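Local coordinates for protein aldehyde dehydrogenase (Listeria monocytogenes, PDB 3K9D) that probably acts as an oxidoreductase on aldehyde or oxo groups, with NAD or NADP as the electron acceptor, at residues R51-K56 against T154-S159; V71-F76 against P121-I126. All coordinates share one frame; numbering follows the deposited sequence.

Interactions 1 and 2 lie side by side in one helical layer, their centres about 9 Å apart, one mainly van der Waals packing, the other built round a buried hydrogen bond. Helices 51-62 and 67-85 are consecutive, and each is paired with a later helix, 148-164 in interaction 1 and 121-134 in interaction 2. Helix 121-134 touches the other three; 51-62 also touches 67-85 and 148-164. Asn74 joins the two contacts, its ND2 making a probable hydrogen bond with Arg51 O at 3.2 Å. On the partner helices, Thr122 CG2 packs on Thr154 OG1 at 3.2 Å. Interaction 2 lies deeper, its centre about 11 Å from that of the chain, against about 19 Å for interaction 1.

Interaction 1: R51-K56 against T154-S159; sequences REKLAK and TVRIIS
Leu54 and Thr154 make the closest meeting of the two helices, a van der Waals contact with no hydrogen bond between them. The fork of the leucine crosses the threonine obliquely: CD2 of Leu54 rests on OG1 of Thr154 at 3.4 Å, while CD1 of Leu54 lies 3.9 Å from CG2 of Thr154. The hydroxyl sits beside its own backbone N (chi1 -47°), from where it bonds to Ala150 O, one turn back, so its polarity is satisfied within the helix even though carbon covers it. Ile157 adds an apolar patch. Its CD1 comes 4.3 Å from Leu54 CD2 and 4.2 Å from Lys53 CD, the aliphatic part of the lysine serving as the outer wall.

The charged groups lie at the more exposed side. Lys53, extended throughout, carries NZ to the edge of the Arg156 guanidinium, near its plane and 4.4 Å from NH2 of Arg156. Glu153 forms salt bridges with Lys53 NZ and Arg156 NE, which probably offsets the closeness of the two positive groups; Arg156 NH1 has a further partner in Glu160.

The short axes run nearly antiparallel (161°) and stay 11.5 Å apart, a spacing bridged by side chains. Thr122 of helix 121-134 touches both Leu54 and Thr154, helix 33-49 meets Ile157 through Ala46, and helix 148-164 itself links the parallel strands 138-143 and 172-174.

Interaction 2: V71-F76 against P121-I126; sequences VIKNVF and PTSTVI
Thr122 OG1 donates to Asn74 OD1 across 2.9 Å, the two side chains meeting at about a right angle. The hydroxyl lies in the plane of the amide and uses a lone pair of OD1, with a C=O...O angle of 108°. A chi1 of 60° places OG1 between the backbone N and carbonyl carbon of Thr122, turned to the asparagine. The other branch of the amide, ND2, probably bonds to Arg51 O, which together with the OD1 bond would hold the amide's rotation. Ile126 lies farther along, its CD1 3.9 Å from Asn74 OD1.

The helices are almost parallel (4°), with axes 8.4 Å apart. Helix 121-134 is the connection of a beta-alpha-beta crossover between parallel strands 102-116 and 138-143, in keeping with the Rossmann-like cofactor domain of aldehyde dehydrogenases, and helix 67-85 packs along it.

The small side chain of Ser123 is consistent with this close approach: its CB sits 3.4 Å from Lys73 O, and its CA is 4.8 Å from Asn74 CA. Lys73 passes alongside the serine, with CE 3.9 Å from Ser123 OG, and bends at chi3 on the way to Asn120, just before the helix, where NZ hydrogen-bonds OD1; NZ also forms a salt bridge with Asp246.

Interaction 1: R51-K56 against T154-S159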
# COMPACT_ATOMS: atom_id res chain seq x y z
N ARG A 51 17.16 -3.62 -27.52
CA ARG A 51 16.48 -4.91 -27.26
C ARG A 51 17.33 -6.19 -27.47
O ARG A 51 17.33 -7.08 -26.62
CB ARG A 51 15.15 -5.03 -28.01
CG ARG A 51 15.23 -5.10 -29.55
CD ARG A 51 13.85 -4.87 -30.14
NE ARG A 51 13.84 -4.74 -31.61
CZ ARG A 51 14.09 -3.62 -32.28
NH1 ARG A 51 14.41 -2.50 -31.64
NH2 ARG A 51 14.05 -3.63 -33.61
N GLU A 52 18.08 -6.24 -28.57
CA GLU A 52 18.91 -7.39 -28.89
C GLU A 52 20.16 -7.45 -28.01
O GLU A 52 20.48 -8.51 -27.47
CB GLU A 52 19.29 -7.36 -30.37
CG GLU A 52 18.08 -7.47 -31.31
CD GLU A 52 17.69 -8.92 -31.61
OE1 GLU A 52 18.39 -9.85 -31.17
OE2 GLU A 52 16.67 -9.12 -32.31
N LYS A 53 20.84 -6.31 -27.89
CA LYS A 53 22.02 -6.14 -27.03
C LYS A 53 21.82 -6.62 -25.60
O LYS A 53 22.63 -7.39 -25.08
CB LYS A 53 22.47 -4.67 -27.03
CG LYS A 53 23.62 -4.41 -26.08
CD LYS A 53 24.31 -3.09 -26.33
CE LYS A 53 25.65 -3.08 -25.62
NZ LYS A 53 26.22 -1.71 -25.54
N LEU A 54 20.74 -6.15 -24.98
CA LEU A 54 20.46 -6.41 -23.58
C LEU A 54 19.97 -7.83 -23.33
O LEU A 54 20.39 -8.47 -22.37
CB LEU A 54 19.46 -5.38 -23.05
CG LEU A 54 19.99 -3.94 -23.07
CD1 LEU A 54 18.88 -2.97 -22.71
CD2 LEU A 54 21.23 -3.79 -22.14
N ALA A 55 19.09 -8.32 -24.22
CA ALA A 55 18.66 -9.73 -24.21
C ALA A 55 19.84 -10.69 -24.28
O ALA A 55 19.90 -11.64 -23.50
CB ALA A 55 17.70 -10.01 -25.36
N LYS A 56 20.78 -10.44 -25.21
CA LYS A 56 21.98 -11.29 -25.33
C LYS A 56 22.88 -11.22 -24.10
O LYS A 56 23.35 -12.26 -23.65
CB LYS A 56 22.79 -10.99 -26.61
CG LYS A 56 23.86 -12.05 -26.97
CD LYS A 56 23.35 -13.50 -26.83
CE LYS A 56 24.29 -14.49 -27.47
NZ LYS A 56 24.41 -15.76 -26.71
N THR A 154 21.92 -1.85 -19.09
CA THR A 154 20.54 -1.35 -19.25
C THR A 154 20.36 0.02 -18.57
O THR A 154 19.79 0.94 -19.16
CB THR A 154 19.49 -2.30 -18.62
OG1 THR A 154 19.75 -3.65 -19.03
CG2 THR A 154 18.07 -1.92 -19.03
N VAL A 155 20.84 0.12 -17.33
CA VAL A 155 20.78 1.37 -16.59
C VAL A 155 21.60 2.45 -17.29
O VAL A 155 21.09 3.55 -17.49
CB VAL A 155 21.22 1.18 -15.10
CG1 VAL A 155 21.45 2.55 -14.42
CG2 VAL A 155 20.17 0.38 -14.36
N ARG A 156 22.83 2.13 -17.69
CA ARG A 156 23.68 3.08 -18.42
C ARG A 156 23.00 3.63 -19.68
O ARG A 156 23.00 4.85 -19.91
CB ARG A 156 25.01 2.42 -18.80
CG ARG A 156 26.10 3.42 -19.22
CD ARG A 156 27.24 2.75 -19.96
NE ARG A 156 26.81 2.15 -21.23
CZ ARG A 156 26.76 2.79 -22.40
NH1 ARG A 156 27.11 4.08 -22.48
NH2 ARG A 156 26.36 2.15 -23.49
N ILE A 157 22.39 2.73 -20.46
CA ILE A 157 21.75 3.08 -21.74
C ILE A 157 20.51 3.98 -21.59
O ILE A 157 20.42 5.01 -22.24
CB ILE A 157 21.42 1.81 -22.60
CG1 ILE A 157 22.70 1.25 -23.23
CG2 ILE A 157 20.39 2.12 -23.69
CD1 ILE A 157 22.51 -0.11 -23.90
N ILE A 158 19.58 3.59 -20.72
CA ILE A 158 18.32 4.35 -20.62
C ILE A 158 18.50 5.68 -19.86
O ILE A 158 17.74 6.62 -20.07
CB ILE A 158 17.15 3.48 -20.06
CG1 ILE A 158 17.36 3.13 -18.59
CG2 ILE A 158 16.95 2.21 -20.95
CD1 ILE A 158 16.32 2.18 -18.03
N SER A 159 19.55 5.73 -19.03
CA SER A 159 19.93 6.87 -18.21
C SER A 159 20.45 8.00 -19.09
O SER A 159 20.05 9.14 -18.95
CB SER A 159 21.04 6.46 -17.23
OG SER A 159 20.96 7.17 -16.01

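Interaction 2: V71-F76 against P121-I126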
# COMPACT_ATOMS: atom_id res chain seq x y z
N VAL A 71 14.32 -10.86 -26.09
CA VAL A 71 14.14 -9.69 -26.98
C VAL A 71 12.68 -9.22 -26.92
O VAL A 71 12.42 -8.03 -26.76
CB VAL A 71 14.59 -9.95 -28.45
CG1 VAL A 71 14.23 -8.78 -29.37
CG2 VAL A 71 16.07 -10.22 -28.54
N ILE A 72 11.75 -10.16 -27.02
CA ILE A 72 10.31 -9.89 -26.86
C ILE A 72 9.98 -9.24 -25.49
O ILE A 72 9.17 -8.31 -25.41
CB ILE A 72 9.48 -11.20 -27.08
CG1 ILE A 72 9.61 -11.67 -28.54
CG2 ILE A 72 8.00 -11.01 -26.75
CD1 ILE A 72 9.33 -13.15 -28.72
N LYS A 73 10.65 -9.70 -24.43
CA LYS A 73 10.44 -9.16 -23.07
C LYS A 73 10.95 -7.74 -22.99
O LYS A 73 10.38 -6.90 -22.30
CB LYS A 73 11.16 -10.01 -22.04
CG LYS A 73 10.55 -11.38 -21.84
CD LYS A 73 11.53 -12.32 -21.19
CE LYS A 73 11.73 -12.01 -19.74
NZ LYS A 73 12.59 -13.01 -19.06
N ASN A 74 12.04 -7.48 -23.71
CA ASN A 74 12.59 -6.14 -23.82
C ASN A 74 11.71 -5.22 -24.62
O ASN A 74 11.56 -4.05 -24.26
CB ASN A 74 14.02 -6.19 -24.35
CG ASN A 74 15.03 -6.46 -23.26
OD1 ASN A 74 14.72 -6.35 -22.08
ND2 ASN A 74 16.26 -6.78 -23.64
N VAL A 75 11.08 -5.76 -25.67
CA VAL A 75 10.04 -5.07 -26.47
C VAL A 75 8.80 -4.75 -25.63
O VAL A 75 8.25 -3.64 -25.72
CB VAL A 75 9.63 -5.90 -27.75
CG1 VAL A 75 8.39 -5.34 -28.44
CG2 VAL A 75 10.77 -5.94 -28.74
N PHE A 76 8.35 -5.74 -24.87
CA PHE A 76 7.20 -5.59 -24.00
C PHE A 76 7.45 -4.48 -22.97
O PHE A 76 6.68 -3.53 -22.90
CB PHE A 76 6.84 -6.91 -23.31
CG PHE A 76 5.78 -6.78 -22.26
CD1 PHE A 76 4.45 -6.65 -22.62
CD2 PHE A 76 6.12 -6.77 -20.91
CE1 PHE A 76 3.47 -6.50 -21.65
CE2 PHE A 76 5.15 -6.63 -19.94
CZ PHE A 76 3.83 -6.49 -20.31
N PRO A 121 15.92 -9.67 -16.01
CA PRO A 121 16.71 -8.53 -15.49
C PRO A 121 16.68 -7.21 -16.25
O PRO A 121 16.50 -6.17 -15.63
CB PRO A 121 18.14 -9.07 -15.45
CG PRO A 121 18.17 -10.17 -16.47
CD PRO A 121 16.78 -10.69 -16.65
N THR A 122 16.83 -7.26 -17.57
CA THR A 122 16.87 -6.04 -18.38
C THR A 122 15.48 -5.49 -18.62
O THR A 122 15.27 -4.28 -18.56
CB THR A 122 17.60 -6.28 -19.74
OG1 THR A 122 16.92 -7.29 -20.49
CG2 THR A 122 19.04 -6.70 -19.49
N SER A 123 14.52 -6.38 -18.87
CA SER A 123 13.12 -6.02 -19.07
C SER A 123 12.49 -5.38 -17.82
O SER A 123 11.69 -4.45 -17.91
CB SER A 123 12.29 -7.24 -19.53
OG SER A 123 12.45 -8.35 -18.66
N THR A 124 12.88 -5.87 -16.65
CA THR A 124 12.36 -5.31 -15.39
C THR A 124 12.90 -3.89 -15.13
O THR A 124 12.14 -3.00 -14.73
CB THR A 124 12.61 -6.26 -14.17
OG1 THR A 124 12.06 -7.56 -14.44
CG2 THR A 124 11.94 -5.72 -12.91
N VAL A 125 14.19 -3.68 -15.38
CA VAL A 125 14.79 -2.35 -15.27
C VAL A 125 14.09 -1.33 -16.16
O VAL A 125 13.70 -0.26 -15.70
CB VAL A 125 16.31 -2.35 -15.56
CG1 VAL A 125 16.86 -0.91 -15.70
CG2 VAL A 125 17.07 -3.08 -14.48
N ILE A 126 13.91 -1.68 -17.43
CA ILE A 126 13.30 -0.76 -18.41
C ILE A 126 11.92 -0.35 -17.92
O ILE A 126 11.62 0.83 -17.86
CB ILE A 126 13.23 -1.39 -19.84
CG1 ILE A 126 14.62 -1.42 -20.46
CG2 ILE A 126 12.29 -0.60 -20.75
CD1 ILE A 126 14.79 -2.43 -21.63